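Local structure of peptidoglycan glycosyltransferase (Eggerthella lenta, 4MNR) at residues Asp255-Gly260 / Ser279-Ala284. The protein is a penicillin-binding protein whose transpeptidase domain belongs to the same superfamily as the serine beta-lactamases. Numbering follows the deposited sequence.
Sequences DKLVAG and SLMPSA
Val-258, one turn beyond Asp-255 on helix 242-263, is the main bump of this contact, and the hollow that takes it is a bend of backbone running from Pro-282 to Ala-284. Both pieces belong to the penicillin-binding transpeptidase domain, where the contact packs a long helix against the extended loop that leads into helix 284-289. The two valine methyls straddle a carbonyl: Val-258 CG2 lies 3.5 Å from Pro-282 O, and Val-258 CG1 lies 3.7 Å from the same oxygen. CG1 stands anti to the backbone nitrogen (chi1 175°), which leaves CG2 beside that nitrogen and directed into the bend, 3.9 Å from Ala-284 N. Beside the valine a second bump comes from the loop. Selenomethionine Met-281 is bent at both chi2 (-67°) and chi3 (-77°), and the twice-bent chain brings its methyl to the helix between Leu-257 and Val-258. There Met-281 CE meets Leu-257 CG at 4.0 Å and Leu-257 CD2 at 4.1 Å, the two side chains crossing at about a right angle. Leu-294, Ala-297 and Ala-298 of helix 291-298 also touch Leu-257, while Leu-287 of helix 284-289 reaches Val-258. The loop ends at Ser-283, the N-cap of helix 284-289: its OG accepts a hydrogen bond from Asp-286 N, while its own N bonds to Ser-313 OG. Pro-282 O is less well provided for, since it is buried against the valine methyls with no polar partner in the model. At the exposed margin the methyl of Ala-284 points at the helix, with Ala-284 CB 4.0 Å from Asp-255 CA. Although Asp-255 starts out pointing away from the loop, its carboxylate turns back, and Asp-255 OD1 comes to 3.4 Å from Ala-284 CB.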
loop_
_atom_site.group_PDB
_atom_site.type_symbol
_atom_site.label_atom_id
_atom_site.label_comp_id
_atom_site.label_asym_id
_atom_site.label_seq_id
_atom_site.Cartn_x
_atom_site.Cartn_y
_atom_site.Cartn_z
ATOM N N ASP A 255 -10.250 6.989 -21.814
ATOM C CA ASP A 255 -8.894 7.480 -22.089
ATOM C C ASP A 255 -8.331 8.231 -20.886
ATOM O O ASP A 255 -7.209 7.955 -20.438
ATOM C CB ASP A 255 -8.871 8.391 -23.319
ATOM C CG ASP A 255 -9.175 7.650 -24.611
ATOM O OD1 ASP A 255 -8.683 6.516 -24.792
ATOM O OD2 ASP A 255 -9.908 8.212 -25.452
ATOM N N LYS A 256 -9.119 9.159 -20.344
ATOM C CA LYS A 256 -8.658 9.974 -19.212
ATOM C C LYS A 256 -8.521 9.157 -17.935
ATOM O O LYS A 256 -7.593 9.377 -17.159
ATOM C CB LYS A 256 -9.614 11.140 -18.941
ATOM C CG LYS A 256 -9.470 12.335 -19.865
ATOM C CD LYS A 256 -10.313 13.500 -19.341
ATOM C CE LYS A 256 -10.187 14.735 -20.221
ATOM N NZ LYS A 256 -10.848 14.542 -21.539
ATOM N N LEU A 257 -9.439 8.221 -17.695
ATOM C CA LEU A 257 -9.353 7.469 -16.448
ATOM C C LEU A 257 -8.120 6.568 -16.469
ATOM O O LEU A 257 -7.390 6.481 -15.484
ATOM C CB LEU A 257 -10.630 6.669 -16.156
ATOM C CG LEU A 257 -10.539 5.851 -14.859
ATOM C CD1 LEU A 257 -10.382 6.752 -13.621
ATOM C CD2 LEU A 257 -11.739 4.927 -14.701
ATOM N N VAL A 258 -7.877 5.912 -17.598
ATOM C CA VAL A 258 -6.728 5.026 -17.692
ATOM C C VAL A 258 -5.421 5.826 -17.614
ATOM O O VAL A 258 -4.487 5.436 -16.910
ATOM C CB VAL A 258 -6.782 4.145 -18.941
ATOM C CG1 VAL A 258 -5.506 3.320 -19.056
ATOM C CG2 VAL A 258 -8.012 3.236 -18.861
ATOM N N ALA A 259 -5.364 6.955 -18.317
ATOM C CA ALA A 259 -4.179 7.816 -18.272
ATOM C C ALA A 259 -3.930 8.327 -16.857
ATOM O O ALA A 259 -2.786 8.423 -16.409
ATOM C CB ALA A 259 -4.331 8.980 -19.229
ATOM N N GLY A 260 -5.004 8.657 -16.151
ATOM C CA GLY A 260 -4.871 9.143 -14.791
ATOM C C GLY A 260 -4.304 8.086 -13.861
ATOM O O GLY A 260 -3.434 8.373 -13.024
ATOM N N SER A 279 0.823 -3.242 -10.691
ATOM C CA SER A 279 -0.586 -2.905 -10.458
ATOM C C SER A 279 -1.239 -2.697 -11.817
ATOM O O SER A 279 -0.586 -2.253 -12.761
ATOM C CB SER A 279 -0.715 -1.659 -9.575
ATOM O OG SER A 279 -0.237 -1.924 -8.267
ATOM N N LEU A 280 -2.519 -3.049 -11.929
ATOM C CA LEU A 280 -3.138 -3.207 -13.243
ATOM C C LEU A 280 -4.370 -2.342 -13.463
ATOM O O LEU A 280 -5.167 -2.127 -12.548
ATOM C CB LEU A 280 -3.534 -4.672 -13.458
ATOM C CG LEU A 280 -2.409 -5.690 -13.280
ATOM C CD1 LEU A 280 -2.939 -7.112 -13.365
ATOM C CD2 LEU A 280 -1.383 -5.435 -14.340
HETATM N N MSE A 281 -4.502 -1.849 -14.696
HETATM C CA MSE A 281 -5.707 -1.160 -15.171
HETATM C C MSE A 281 -6.076 -1.724 -16.530
HETATM O O MSE A 281 -5.204 -2.092 -17.312
HETATM C CB MSE A 281 -5.466 0.348 -15.327
HETATM C CG MSE A 281 -5.692 1.156 -14.085
HETATM SE SE MSE A 281 -7.540 1.230 -13.456
HETATM C CE MSE A 281 -8.391 2.508 -14.646
ATOM N N PRO A 282 -7.377 -1.781 -16.835
ATOM C CA PRO A 282 -7.743 -2.235 -18.179
ATOM C C PRO A 282 -7.276 -1.238 -19.230
ATOM O O PRO A 282 -6.981 -0.085 -18.897
ATOM C CB PRO A 282 -9.276 -2.243 -18.146
ATOM C CG PRO A 282 -9.637 -2.294 -16.712
ATOM C CD PRO A 282 -8.547 -1.563 -15.974
ATOM N N SER A 283 -7.224 -1.672 -20.484
ATOM C CA SER A 283 -6.912 -0.763 -21.574
ATOM C C SER A 283 -8.078 0.198 -21.756
ATOM O O SER A 283 -9.218 -0.121 -21.407
ATOM C CB SER A 283 -6.666 -1.543 -22.870
ATOM O OG SER A 283 -7.858 -2.146 -23.347
ATOM N N ALA A 284 -7.799 1.380 -22.296
ATOM C CA ALA A 284 -8.866 2.321 -22.607
ATOM C C ALA A 284 -9.823 1.699 -23.617
ATOM O O ALA A 284 -11.028 1.934 -23.560
ATOM C CB ALA A 284 -8.296 3.626 -23.139
#